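Local coordinates for protein UDP-N-acetylglucosamine 2-epimerase (Listeria monocytogenes, PDB 3OT5) that probably catalyses the interconversion of UDP-N-acetylglucosamine and UDP-N-acetylmannosamine by epimerisation at C2 of the sugar, at residues L260-H265 against I284-P289; P216-L221 against H296-K301; G35-A40 against L71-E76; A146-W151 against F174-Q179; S59-T64 against K81-L86. All coordinates share one frame; numbering follows the deposited sequence.

Interaction 1. Residues L260-H265 against I284-P289; sequences LVYPMH and IHLIEP
The Tyr262 ring takes Leu286 at its edge: Leu286 CD2 lies near the ring plane, 3.9 Å from Tyr262 CD2. Over one face of the same ring, offset toward the rim, sits the backbone N of Met264. Phe245 packs edge-to-face on this tyrosine. The His285 ring is met obliquely by Leu260 O, 3.4 Å from His285 CD2, and by Val261 CG2. Its NE2 bonds to Glu259.

The two segments are parallel strands at one edge of the C-terminal Rossmann-like sheet, linked by helix 268-278 as a beta-alpha-beta unit. Two backbone bonds are nearly straight: His285 N to Leu260 O, 2.6 Å, and Tyr262 N to His285 O, 2.8 Å. Ile287 N reaches Tyr262 O from well above the carbonyl plane, at 3.2 Å. Met264 N closes on Ile287 O, also short at 2.6 Å.

On one face of the sheet Leu260 CD2 packs on Ile284 CG2 at 3.7 Å. Past the strand end the Met264 side chain crosses that of Leu286 at about a right angle, SD nearest Leu286 CB. On the other face of the sheet Ile287 CD1 reaches Val261 CG1, 3.8 Å away. Ile287 CG1 stands between its own N and carbonyl carbon (chi1 66°), which sets it against Pro263 CA.

Backbone bonds therefore fix the register of the strands, while the side chains on the two faces add almost purely apolar packing.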
# COMPACT_ATOMS: atom_id res chain seq x y z
N LEU A 260 21.90 -9.99 2.82
CA LEU A 260 20.68 -10.11 2.05
C LEU A 260 19.64 -10.87 2.82
O LEU A 260 19.94 -11.90 3.42
CB LEU A 260 20.97 -10.85 0.73
CG LEU A 260 19.79 -11.29 -0.16
CD1 LEU A 260 18.93 -10.14 -0.62
CD2 LEU A 260 20.30 -12.09 -1.36
N VAL A 261 18.43 -10.33 2.85
CA VAL A 261 17.31 -10.97 3.49
C VAL A 261 16.32 -11.23 2.36
O VAL A 261 15.97 -10.32 1.61
CB VAL A 261 16.66 -10.10 4.58
CG1 VAL A 261 15.40 -10.79 5.12
CG2 VAL A 261 17.64 -9.83 5.69
N TYR A 262 15.91 -12.48 2.22
CA TYR A 262 14.98 -12.86 1.19
C TYR A 262 13.86 -13.72 1.74
O TYR A 262 14.05 -14.91 1.95
CB TYR A 262 15.68 -13.61 0.05
CG TYR A 262 14.69 -14.14 -0.96
CD1 TYR A 262 13.97 -13.27 -1.76
CD2 TYR A 262 14.47 -15.50 -1.11
CE1 TYR A 262 13.03 -13.74 -2.68
CE2 TYR A 262 13.55 -15.99 -2.04
CZ TYR A 262 12.83 -15.10 -2.81
OH TYR A 262 11.91 -15.58 -3.72
N PRO A 263 12.71 -13.11 2.02
CA PRO A 263 11.57 -13.89 2.46
C PRO A 263 11.18 -14.75 1.28
O PRO A 263 10.67 -14.24 0.29
CB PRO A 263 10.51 -12.83 2.77
CG PRO A 263 11.25 -11.56 2.93
CD PRO A 263 12.40 -11.67 2.00
N MET A 264 11.45 -16.04 1.37
CA MET A 264 11.18 -16.93 0.25
C MET A 264 9.72 -17.06 -0.14
O MET A 264 8.86 -17.23 0.71
CB MET A 264 11.73 -18.31 0.54
CG MET A 264 13.23 -18.38 0.53
SD MET A 264 13.75 -20.05 0.85
CE MET A 264 13.13 -20.26 2.52
N HIS A 265 9.46 -17.00 -1.44
CA HIS A 265 8.12 -17.17 -1.96
C HIS A 265 7.73 -18.62 -1.64
O HIS A 265 8.59 -19.49 -1.52
CB HIS A 265 8.06 -16.90 -3.46
CG HIS A 265 6.67 -16.87 -4.02
ND1 HIS A 265 6.02 -18.00 -4.48
CD2 HIS A 265 5.80 -15.84 -4.17
CE1 HIS A 265 4.81 -17.67 -4.90
NE2 HIS A 265 4.65 -16.37 -4.72
N ILE A 284 23.55 -14.21 3.76
CA ILE A 284 22.30 -14.29 3.03
C ILE A 284 21.31 -15.03 3.92
O ILE A 284 21.58 -16.15 4.36
CB ILE A 284 22.44 -14.99 1.68
CG1 ILE A 284 23.56 -14.35 0.85
CG2 ILE A 284 21.13 -14.92 0.94
CD1 ILE A 284 23.71 -14.96 -0.55
N HIS A 285 20.19 -14.39 4.21
CA HIS A 285 19.18 -14.99 5.07
C HIS A 285 17.94 -15.33 4.28
O HIS A 285 17.28 -14.44 3.73
CB HIS A 285 18.86 -14.03 6.21
CG HIS A 285 20.09 -13.53 6.91
ND1 HIS A 285 20.70 -14.22 7.93
CD2 HIS A 285 20.84 -12.42 6.70
CE1 HIS A 285 21.77 -13.55 8.34
NE2 HIS A 285 21.88 -12.46 7.61
N LEU A 286 17.66 -16.63 4.17
CA LEU A 286 16.50 -17.13 3.46
C LEU A 286 15.47 -17.46 4.50
O LEU A 286 15.52 -18.50 5.15
CB LEU A 286 16.85 -18.38 2.67
CG LEU A 286 17.95 -18.21 1.62
CD1 LEU A 286 18.17 -19.52 0.89
CD2 LEU A 286 17.58 -17.09 0.66
N ILE A 287 14.51 -16.56 4.66
CA ILE A 287 13.49 -16.75 5.65
C ILE A 287 12.13 -16.92 5.01
O ILE A 287 11.99 -16.78 3.79
CB ILE A 287 13.46 -15.57 6.64
CG1 ILE A 287 13.03 -14.27 5.93
CG2 ILE A 287 14.83 -15.40 7.28
CD1 ILE A 287 12.97 -13.06 6.86
N GLU A 288 11.15 -17.23 5.85
CA GLU A 288 9.78 -17.40 5.41
C GLU A 288 9.18 -16.03 5.09
O GLU A 288 9.76 -15.01 5.47
CB GLU A 288 8.96 -18.10 6.50
CG GLU A 288 9.44 -19.53 6.82
CD GLU A 288 9.30 -20.48 5.64
OE1 GLU A 288 8.44 -20.23 4.77
OE2 GLU A 288 10.03 -21.49 5.60
N PRO A 289 8.04 -16.00 4.37
CA PRO A 289 7.44 -14.71 4.04
C PRO A 289 7.10 -13.90 5.28
O PRO A 289 6.51 -14.42 6.22
CB PRO A 289 6.15 -15.10 3.29
CG PRO A 289 6.40 -16.48 2.79
CD PRO A 289 7.27 -17.13 3.82

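Interaction 2. Residues P216-L221 against H296-K301; sequences PILENL and HNFLRK
Asn297 ND2 is gripped by two backbone carbonyls, Ile293 O and Thr208 O, while OD1 of the same amide accepts from Gln210 N. The backbone O of Asn297 lies 4.3 Å from Leu218 CD1 across the contact. The bonds to Thr208 and Gln210 tie helix 292-301 to the chain that leads toward helix 216-219; the bond to Ile293 stays within the helix. Helix 292-301 is part of the central crossover of the C-terminal Rossmann-like domain, between strands 284-287 and 302-307.

No hydrogen bond joins the two segments, and the packing is apolar. Leu218 CD1 sits above the centre of one face of the Phe298 ring, 3.8 Å from the centroid and only 3° off the normal, a CH-pi contact. Leu218 CG and CD2 lean toward one side of the ring, with CG 3.9 Å from Phe298 CE1. With CG anti to its carbonyl carbon (chi1 -65°), the leucine brings both methyls over this ring.

His215 meets the same Phe298 ring edge-to-face. Leu226 and Val261 of the sheet touch this cluster, so helix 216-219 and helix 292-301 share one side of the sheet.

At the exposed end the aliphatic part of Lys301 takes over. The lysine chain bends at its second torsion (chi2 56°) and crosses Leu221 obliquely. Lys301 CG lies 3.7 Å from Leu221 CD2, and CE follows at 3.9 Å from that same methyl.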
# COMPACT_ATOMS: atom_id res chain seq x y z
N PRO A 216 16.66 -11.21 15.31
CA PRO A 216 18.06 -11.68 15.32
C PRO A 216 18.94 -11.13 14.19
O PRO A 216 20.01 -10.57 14.45
CB PRO A 216 17.94 -13.21 15.17
CG PRO A 216 16.49 -13.48 14.87
CD PRO A 216 15.73 -12.35 15.47
N ILE A 217 18.47 -11.27 12.96
CA ILE A 217 19.20 -10.81 11.78
C ILE A 217 19.49 -9.32 11.84
O ILE A 217 20.57 -8.86 11.49
CB ILE A 217 18.40 -11.08 10.50
CG1 ILE A 217 18.15 -12.58 10.33
CG2 ILE A 217 19.13 -10.53 9.30
CD1 ILE A 217 17.23 -12.91 9.18
N LEU A 218 18.49 -8.56 12.28
CA LEU A 218 18.64 -7.13 12.40
C LEU A 218 19.56 -6.81 13.57
O LEU A 218 20.32 -5.85 13.51
CB LEU A 218 17.27 -6.47 12.57
CG LEU A 218 16.38 -6.63 11.33
CD1 LEU A 218 15.00 -6.05 11.56
CD2 LEU A 218 17.04 -5.97 10.13
N GLU A 219 19.52 -7.65 14.61
CA GLU A 219 20.36 -7.48 15.79
C GLU A 219 21.81 -7.92 15.53
O GLU A 219 22.74 -7.37 16.11
CB GLU A 219 19.78 -8.25 16.99
CG GLU A 219 18.39 -7.77 17.43
CD GLU A 219 17.80 -8.58 18.58
OE1 GLU A 219 16.67 -8.26 19.03
OE2 GLU A 219 18.46 -9.54 19.04
N ASN A 220 21.99 -8.91 14.66
CA ASN A 220 23.33 -9.38 14.33
C ASN A 220 23.89 -8.64 13.12
O ASN A 220 25.01 -8.88 12.71
CB ASN A 220 23.33 -10.88 14.06
CG ASN A 220 22.96 -11.70 15.29
OD1 ASN A 220 22.66 -11.15 16.35
ND2 ASN A 220 23.00 -13.02 15.15
N LEU A 221 23.10 -7.71 12.58
CA LEU A 221 23.48 -6.96 11.39
C LEU A 221 24.81 -6.21 11.58
O LEU A 221 25.68 -6.24 10.70
CB LEU A 221 22.35 -5.99 11.00
CG LEU A 221 22.39 -5.42 9.58
CD1 LEU A 221 22.25 -6.56 8.58
CD2 LEU A 221 21.28 -4.40 9.36
N HIS A 296 7.73 -3.93 7.13
CA HIS A 296 7.98 -2.49 7.29
C HIS A 296 9.18 -2.26 8.21
O HIS A 296 10.00 -1.37 7.97
CB HIS A 296 6.77 -1.71 7.82
CG HIS A 296 5.60 -1.68 6.88
ND1 HIS A 296 4.29 -1.61 7.32
CD2 HIS A 296 5.53 -1.77 5.53
CE1 HIS A 296 3.48 -1.61 6.28
NE2 HIS A 296 4.21 -1.71 5.18
N ASN A 297 9.26 -3.06 9.27
CA ASN A 297 10.35 -2.96 10.23
C ASN A 297 11.71 -3.36 9.64
O ASN A 297 12.74 -2.77 10.00
CB ASN A 297 9.98 -3.71 11.50
CG ASN A 297 8.85 -3.01 12.27
OD1 ASN A 297 9.10 -2.05 13.01
ND2 ASN A 297 7.63 -3.50 12.12
N PHE A 298 11.72 -4.33 8.73
CA PHE A 298 12.97 -4.72 8.06
C PHE A 298 13.34 -3.63 7.09
O PHE A 298 14.49 -3.23 6.98
CB PHE A 298 12.82 -6.04 7.30
CG PHE A 298 13.17 -7.24 8.11
CD1 PHE A 298 14.39 -7.88 7.92
CD2 PHE A 298 12.31 -7.71 9.09
CE1 PHE A 298 14.73 -8.98 8.66
CE2 PHE A 298 12.64 -8.82 9.85
CZ PHE A 298 13.86 -9.45 9.63
N LEU A 299 12.32 -3.15 6.41
CA LEU A 299 12.46 -2.11 5.43
C LEU A 299 13.15 -0.92 6.07
O LEU A 299 14.10 -0.36 5.51
CB LEU A 299 11.06 -1.75 4.91
CG LEU A 299 10.90 -1.08 3.56
CD1 LEU A 299 11.52 -1.97 2.48
CD2 LEU A 299 9.44 -0.82 3.30
N ARG A 300 12.72 -0.55 7.28
CA ARG A 300 13.31 0.60 7.96
C ARG A 300 14.82 0.55 8.11
O ARG A 300 15.49 1.58 7.98
CB ARG A 300 12.68 0.82 9.34
CG ARG A 300 13.33 1.99 10.10
CD ARG A 300 12.59 2.38 11.34
NE ARG A 300 13.25 3.49 12.02
CZ ARG A 300 13.09 4.77 11.72
NH1 ARG A 300 13.74 5.69 12.42
NH2 ARG A 300 12.28 5.15 10.73
N LYS A 301 15.36 -0.64 8.40
CA LYS A 301 16.81 -0.79 8.58
C LYS A 301 17.53 -1.18 7.29
O LYS A 301 18.75 -1.36 7.27
CB LYS A 301 17.08 -1.82 9.69
CG LYS A 301 18.56 -2.00 10.06
CD LYS A 301 19.23 -0.68 10.48
CE LYS A 301 20.69 -0.88 10.88
NZ LYS A 301 21.35 0.41 11.21

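Interaction 3. Residues G35-A40 against L71-E76; sequences GTRPEA and LDQVLE
Ala40 and Val74 form the buried part of the contact between helices 37-51 and 72-77. It belongs to the N-terminal Rossmann-like domain, where helix 37-51 starts just after strand 28-34. The tight spot is Val74 CG2, 3.6 Å from Arg37 CG; the other methyl, Val74 CG1, lies 4.0 Å from Ala40 CB. Leu71 CD1 closes the cluster at 4.1 Å from Ala40 CB. Phe34 and Ile63 of the sheet lie beneath.

The start of helix 37-51 is fixed within its own segment. Thr36 is the N-cap, with a weak bond from Glu39 N to Thr36 OG1. Gly35 N donates to Glu39 OE1 at 2.7 Å and meets it nearly along its C-O axis.

The solvent side is polar and less firmly held: no hydrogen bond joins the segments there. Arg37 NH2 makes an interdomain salt bridge to Asp291, which follows edge strand 284-287. Gln73 stretches out beyond CG and approaches the guanidinium obliquely. Its OE1 stops 3.5 Å from Arg37 CD and 3.7 Å from Arg37 NH2.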
# COMPACT_ATOMS: atom_id res chain seq x y z
N GLY A 35 -12.26 -4.72 4.22
CA GLY A 35 -12.44 -6.16 4.10
C GLY A 35 -11.23 -7.03 3.87
O GLY A 35 -11.40 -8.23 3.71
N THR A 36 -10.03 -6.46 3.82
CA THR A 36 -8.81 -7.25 3.64
C THR A 36 -7.73 -6.68 4.54
O THR A 36 -7.87 -5.57 5.05
CB THR A 36 -8.31 -7.29 2.18
OG1 THR A 36 -7.95 -5.97 1.75
CG2 THR A 36 -9.37 -7.86 1.25
N ARG A 37 -6.64 -7.43 4.72
CA ARG A 37 -5.55 -6.99 5.58
C ARG A 37 -4.91 -5.72 4.99
O ARG A 37 -4.70 -4.76 5.71
CB ARG A 37 -4.51 -8.10 5.78
CG ARG A 37 -3.57 -7.85 6.99
CD ARG A 37 -2.39 -8.85 7.08
NE ARG A 37 -1.40 -8.63 6.02
CZ ARG A 37 -0.27 -9.32 5.88
NH1 ARG A 37 0.56 -9.03 4.88
NH2 ARG A 37 0.05 -10.30 6.72
N PRO A 38 -4.60 -5.71 3.69
CA PRO A 38 -4.02 -4.50 3.11
C PRO A 38 -4.93 -3.28 3.27
O PRO A 38 -4.44 -2.18 3.54
CB PRO A 38 -3.83 -4.86 1.64
CG PRO A 38 -3.69 -6.35 1.65
CD PRO A 38 -4.63 -6.82 2.71
N GLU A 39 -6.25 -3.45 3.11
CA GLU A 39 -7.17 -2.33 3.30
C GLU A 39 -7.11 -1.88 4.75
O GLU A 39 -7.13 -0.68 5.03
CB GLU A 39 -8.62 -2.68 2.95
CG GLU A 39 -8.94 -2.71 1.48
CD GLU A 39 -10.42 -2.92 1.22
OE1 GLU A 39 -11.09 -3.63 1.99
OE2 GLU A 39 -10.93 -2.40 0.22
N ALA A 40 -7.02 -2.85 5.65
CA ALA A 40 -6.96 -2.57 7.09
C ALA A 40 -5.78 -1.66 7.42
O ALA A 40 -5.91 -0.71 8.18
CB ALA A 40 -6.86 -3.87 7.86
N LEU A 71 -7.29 -10.33 10.02
CA LEU A 71 -6.84 -8.93 10.07
C LEU A 71 -6.92 -8.32 11.47
O LEU A 71 -6.68 -7.13 11.65
CB LEU A 71 -7.62 -8.06 9.07
CG LEU A 71 -9.15 -7.93 9.19
CD1 LEU A 71 -9.66 -6.84 8.24
CD2 LEU A 71 -9.84 -9.26 8.91
N ASP A 72 -7.23 -9.14 12.47
CA ASP A 72 -7.33 -8.67 13.85
C ASP A 72 -5.95 -8.30 14.43
O ASP A 72 -5.86 -7.63 15.46
CB ASP A 72 -8.04 -9.71 14.74
CG ASP A 72 -9.53 -9.87 14.39
OD1 ASP A 72 -10.15 -8.90 13.90
OD2 ASP A 72 -10.09 -10.96 14.65
N GLN A 73 -4.88 -8.73 13.77
CA GLN A 73 -3.54 -8.39 14.22
C GLN A 73 -3.26 -6.92 13.93
O GLN A 73 -2.66 -6.21 14.74
CB GLN A 73 -2.48 -9.28 13.56
CG GLN A 73 -2.44 -9.19 12.04
CD GLN A 73 -1.30 -9.98 11.42
OE1 GLN A 73 -1.16 -10.01 10.20
NE2 GLN A 73 -0.49 -10.62 12.26
N VAL A 74 -3.72 -6.46 12.76
CA VAL A 74 -3.55 -5.07 12.33
C VAL A 74 -4.35 -4.12 13.20
O VAL A 74 -3.87 -3.05 13.56
CB VAL A 74 -3.99 -4.87 10.85
CG1 VAL A 74 -3.89 -3.40 10.46
CG2 VAL A 74 -3.16 -5.73 9.91
N LEU A 75 -5.56 -4.51 13.55
CA LEU A 75 -6.41 -3.67 14.38
C LEU A 75 -5.83 -3.52 15.79
O LEU A 75 -5.97 -2.46 16.41
CB LEU A 75 -7.84 -4.22 14.44
CG LEU A 75 -8.59 -4.23 13.11
CD1 LEU A 75 -9.97 -4.83 13.28
CD2 LEU A 75 -8.68 -2.83 12.54
N GLU A 76 -5.18 -4.57 16.28
CA GLU A 76 -4.56 -4.53 17.59
C GLU A 76 -3.39 -3.54 17.59
O GLU A 76 -3.19 -2.82 18.56
CB GLU A 76 -4.10 -5.93 18.00
CG GLU A 76 -3.60 -6.03 19.43
CD GLU A 76 -3.21 -7.43 19.82
OE1 GLU A 76 -3.14 -8.30 18.92
OE2 GLU A 76 -2.98 -7.68 21.02

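Interaction 4. Residues A146-W151 against F174-Q179; sequences AGLRTW and FSPTKQ
Ala146 N donates to Phe174 O at 2.8 Å, and Ser175 OG donates back to Ala146 O at 3.0 Å. Both donors sit well above the plane of the carbonyl they meet. They join the loop just after strand 140-144 to the end of the neighbouring parallel strand 172-175 of the N-terminal Rossmann-like sheet, in a beta-alpha-beta unit connected through helix 159-169. Ser175 holds its OG anti to the carbonyl carbon (chi1 -62°), which turns it to Ala146 O. The CA of Ser175 also approaches Ala146 O, at 3.3 Å, as a CA-H...O contact.

Farther out, Gly147 has a positive phi of 94°, and the chain turns there away from the sheet. Its carbonyl is held by Asn183. Arg149 NH1 bonds to Leu148 O within the loop, and its NE pairs with Glu187.

Thr177 caps helix 178-186 through a bond to Ala180 N. Ala146 CB packs 3.6 Å from Phe174 O, and Pro176 CD rests 3.5 Å from Ala146 O. Side-chain packing is light: Leu148 CD2 ends 4.1 Å from Pro176 CG.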
# COMPACT_ATOMS: atom_id res chain seq x y z
N ALA A 146 -8.55 7.08 -4.53
CA ALA A 146 -9.44 7.26 -5.66
C ALA A 146 -8.77 7.61 -6.96
O ALA A 146 -7.82 8.41 -7.00
CB ALA A 146 -10.45 8.39 -5.32
N GLY A 147 -9.25 7.00 -8.03
CA GLY A 147 -8.76 7.33 -9.35
C GLY A 147 -7.66 6.59 -10.06
O GLY A 147 -7.26 7.03 -11.14
N LEU A 148 -7.16 5.48 -9.52
CA LEU A 148 -6.13 4.73 -10.26
C LEU A 148 -6.82 4.10 -11.47
O LEU A 148 -8.00 3.70 -11.39
CB LEU A 148 -5.44 3.66 -9.39
CG LEU A 148 -4.69 4.19 -8.17
CD1 LEU A 148 -4.20 3.03 -7.33
CD2 LEU A 148 -3.52 5.12 -8.60
N ARG A 149 -6.13 4.07 -12.60
CA ARG A 149 -6.70 3.52 -13.81
C ARG A 149 -5.67 2.89 -14.73
O ARG A 149 -4.57 3.40 -14.88
CB ARG A 149 -7.37 4.64 -14.65
CG ARG A 149 -8.52 5.40 -14.08
CD ARG A 149 -9.80 4.62 -14.01
NE ARG A 149 -10.90 5.46 -13.53
CZ ARG A 149 -11.26 5.58 -12.25
NH1 ARG A 149 -10.62 4.91 -11.29
NH2 ARG A 149 -12.26 6.38 -11.92
N THR A 150 -6.07 1.79 -15.35
CA THR A 150 -5.30 1.14 -16.38
C THR A 150 -6.14 1.33 -17.65
O THR A 150 -5.69 1.08 -18.74
CB THR A 150 -5.12 -0.35 -16.15
OG1 THR A 150 -6.42 -0.98 -16.14
CG2 THR A 150 -4.39 -0.61 -14.81
N TRP A 151 -7.39 1.76 -17.47
CA TRP A 151 -8.34 1.96 -18.58
C TRP A 151 -8.65 0.64 -19.32
O TRP A 151 -9.26 0.65 -20.40
CB TRP A 151 -7.82 3.01 -19.57
CG TRP A 151 -7.38 4.31 -18.92
CD1 TRP A 151 -6.09 4.75 -18.76
CD2 TRP A 151 -8.21 5.29 -18.31
NE1 TRP A 151 -6.08 5.97 -18.12
CE2 TRP A 151 -7.37 6.32 -17.83
CE3 TRP A 151 -9.59 5.41 -18.14
CZ2 TRP A 151 -7.87 7.45 -17.18
CZ3 TRP A 151 -10.08 6.53 -17.49
CH2 TRP A 151 -9.22 7.54 -17.03
N PHE A 174 -10.41 10.87 -2.72
CA PHE A 174 -9.15 11.15 -2.08
C PHE A 174 -8.14 10.41 -2.94
O PHE A 174 -7.94 9.21 -2.81
CB PHE A 174 -9.20 10.67 -0.63
CG PHE A 174 -10.43 11.14 0.12
CD1 PHE A 174 -10.57 12.47 0.48
CD2 PHE A 174 -11.44 10.25 0.45
CE1 PHE A 174 -11.68 12.90 1.17
CE2 PHE A 174 -12.55 10.67 1.15
CZ PHE A 174 -12.68 12.01 1.50
N SER A 175 -7.54 11.12 -3.89
CA SER A 175 -6.58 10.54 -4.80
C SER A 175 -5.21 10.47 -4.16
O SER A 175 -4.84 11.35 -3.39
CB SER A 175 -6.50 11.36 -6.09
OG SER A 175 -7.75 11.35 -6.76
N PRO A 176 -4.45 9.42 -4.47
CA PRO A 176 -3.14 9.35 -3.88
C PRO A 176 -2.15 10.20 -4.64
O PRO A 176 -1.16 10.64 -4.06
CB PRO A 176 -2.79 7.87 -4.03
CG PRO A 176 -3.46 7.46 -5.27
CD PRO A 176 -4.75 8.24 -5.30
N THR A 177 -2.42 10.48 -5.91
CA THR A 177 -1.50 11.26 -6.73
C THR A 177 -2.20 12.23 -7.66
O THR A 177 -3.42 12.17 -7.86
CB THR A 177 -0.65 10.34 -7.61
OG1 THR A 177 -1.51 9.61 -8.50
CG2 THR A 177 0.15 9.35 -6.77
N LYS A 178 -1.39 13.12 -8.24
CA LYS A 178 -1.89 14.10 -9.17
C LYS A 178 -2.50 13.35 -10.36
O LYS A 178 -3.57 13.74 -10.85
CB LYS A 178 -0.76 15.04 -9.63
CG LYS A 178 -1.24 16.19 -10.52
CD LYS A 178 -0.10 17.10 -10.97
CE LYS A 178 -0.59 18.23 -11.88
NZ LYS A 178 0.51 19.17 -12.31
N GLN A 179 -1.82 12.28 -10.79
CA GLN A 179 -2.27 11.45 -11.91
C GLN A 179 -3.65 10.89 -11.68
O GLN A 179 -4.49 10.94 -12.56
CB GLN A 179 -1.31 10.27 -12.11
CG GLN A 179 -1.66 9.32 -13.27
CD GLN A 179 -1.67 10.01 -14.63
OE1 GLN A 179 -2.60 10.74 -14.97
NE2 GLN A 179 -0.66 9.72 -15.45

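Interaction 5. Residues S59-T64 against K81-L86; sequences STVVIT and KPDIDL
Pro82 packs on Ile63 and Val61 where the chain enters the edge strand 84-85 of the parallel N-terminal Rossmann-like sheet. The contact is tight: Pro82 CB lies 3.4 Å from Ile63 CD1, closer than usual for two carbons. Leu75 of helix 72-77 touches both Pro82 and Ile63. This helix links the two strands, as in a beta-alpha-beta crossover.

Asp83 comes next and grips Val61 twice. Its OD2 accepts from Val61 N at 3.0 Å in a nearly straight bond, with the donor above the carboxylate plane. Its N donates to Val61 O at 2.7 Å in a bent bond. With CG anti to its carbonyl carbon (chi1 -59°), the carboxylate reaches back to Val61 N; CB touches Thr60 CG2.

Ile84 N shares Val61 O at 3.0 Å, so that carbonyl takes two in-plane donors. Ile84 O then accepts from Ile63 N at 2.8 Å. On the side away from Pro82, Ile84 packs beside Val62 against helix 95-113.

Asp85 pairs with Ile63 on the face opposite Ile84. Leu86 N continues the pairing to Ile63 O at 2.9 Å. The leucine side chain runs alongside Thr64, pointing the same way, with Leu86 CD1 3.8 Å from Thr64 CG2.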
# COMPACT_ATOMS: atom_id res chain seq x y z
N SER A 59 -16.53 7.63 14.94
CA SER A 59 -15.98 6.61 14.04
C SER A 59 -16.64 5.25 14.19
O SER A 59 -16.64 4.69 15.26
CB SER A 59 -14.48 6.47 14.27
OG SER A 59 -13.93 5.52 13.39
N THR A 60 -17.22 4.73 13.11
CA THR A 60 -17.83 3.40 13.13
C THR A 60 -17.02 2.55 12.16
O THR A 60 -16.96 2.83 10.97
CB THR A 60 -19.31 3.39 12.71
OG1 THR A 60 -20.07 4.24 13.57
CG2 THR A 60 -19.88 1.96 12.79
N VAL A 61 -16.38 1.52 12.68
CA VAL A 61 -15.58 0.63 11.85
C VAL A 61 -16.34 -0.65 11.60
O VAL A 61 -16.77 -1.33 12.55
CB VAL A 61 -14.25 0.31 12.50
CG1 VAL A 61 -13.55 -0.81 11.75
CG2 VAL A 61 -13.39 1.59 12.59
N VAL A 62 -16.50 -0.96 10.32
CA VAL A 62 -17.22 -2.12 9.86
C VAL A 62 -16.27 -3.05 9.09
O VAL A 62 -15.64 -2.63 8.11
CB VAL A 62 -18.36 -1.71 8.90
CG1 VAL A 62 -19.16 -2.93 8.46
CG2 VAL A 62 -19.27 -0.67 9.56
N ILE A 63 -16.17 -4.29 9.55
CA ILE A 63 -15.32 -5.27 8.90
C ILE A 63 -16.16 -6.19 8.02
O ILE A 63 -17.26 -6.63 8.41
CB ILE A 63 -14.57 -6.14 9.92
CG1 ILE A 63 -13.75 -5.26 10.87
CG2 ILE A 63 -13.66 -7.12 9.22
CD1 ILE A 63 -12.96 -6.08 11.89
N THR A 64 -15.64 -6.48 6.84
CA THR A 64 -16.27 -7.36 5.86
C THR A 64 -15.17 -8.20 5.22
O THR A 64 -14.90 -8.07 4.02
CB THR A 64 -16.99 -6.56 4.74
OG1 THR A 64 -16.07 -5.64 4.15
CG2 THR A 64 -18.18 -5.79 5.30
N LYS A 81 -10.97 -0.94 17.83
CA LYS A 81 -12.01 -1.87 18.17
C LYS A 81 -13.01 -1.77 17.03
O LYS A 81 -13.55 -0.69 16.81
CB LYS A 81 -12.69 -1.45 19.48
CG LYS A 81 -11.75 -1.17 20.65
CD LYS A 81 -10.96 -2.38 21.11
CE LYS A 81 -10.11 -2.03 22.33
NZ LYS A 81 -9.34 -3.19 22.88
N PRO A 82 -13.22 -2.86 16.27
CA PRO A 82 -14.20 -2.77 15.18
C PRO A 82 -15.62 -2.73 15.75
O PRO A 82 -15.91 -3.45 16.70
CB PRO A 82 -13.95 -4.05 14.40
CG PRO A 82 -13.44 -5.02 15.40
CD PRO A 82 -12.65 -4.21 16.40
N ASP A 83 -16.49 -1.90 15.19
CA ASP A 83 -17.86 -1.78 15.71
C ASP A 83 -18.80 -2.87 15.19
O ASP A 83 -19.64 -3.39 15.93
CB ASP A 83 -18.44 -0.40 15.41
CG ASP A 83 -17.62 0.73 16.01
OD1 ASP A 83 -18.14 1.44 16.90
OD2 ASP A 83 -16.44 0.88 15.63
N ILE A 84 -18.67 -3.20 13.91
CA ILE A 84 -19.51 -4.21 13.29
C ILE A 84 -18.63 -5.17 12.50
O ILE A 84 -17.70 -4.75 11.80
CB ILE A 84 -20.60 -3.55 12.40
CG1 ILE A 84 -21.51 -2.68 13.28
CG2 ILE A 84 -21.42 -4.60 11.66
CD1 ILE A 84 -22.62 -1.98 12.56
N ASP A 85 -18.90 -6.47 12.64
CA ASP A 85 -18.12 -7.49 11.96
C ASP A 85 -19.06 -8.42 11.21
O ASP A 85 -19.72 -9.25 11.81
CB ASP A 85 -17.27 -8.27 12.98
CG ASP A 85 -16.30 -9.25 12.32
OD1 ASP A 85 -15.31 -9.64 12.97
OD2 ASP A 85 -16.51 -9.61 11.14
N LEU A 86 -19.11 -8.26 9.89
CA LEU A 86 -19.95 -9.09 9.04
C LEU A 86 -19.14 -10.29 8.56
O LEU A 86 -18.09 -10.14 7.93
CB LEU A 86 -20.44 -8.30 7.83
CG LEU A 86 -21.19 -7.02 8.17
CD1 LEU A 86 -21.63 -6.34 6.89
CD2 LEU A 86 -22.39 -7.32 9.07

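The five contacts fall in two Rossmann-like domains. Interactions 1 and 2 belong to the C-terminal domain, with centres 12 Å apart. Ile217 and Phe298 of interaction 2 cover the face of strands 258-263 and 284-287 that carries Val261. Interactions 3 and 5 have centres 11 Å apart, and their segments alternate along the chain. They meet at Leu71 CD1 and Ile63 CG2, 4.1 Å apart. Interaction 4 lies on the same sheet as interaction 5, with centres 26 Å apart. Interactions 1 and 2 each come within about 8 Å (nearest atoms) of interaction 3 across the domains. In this family the substrate site lies in the interdomain cleft. Interactions 1 and 3, bridged nearby by Arg37 and Asp291, probably lie near it.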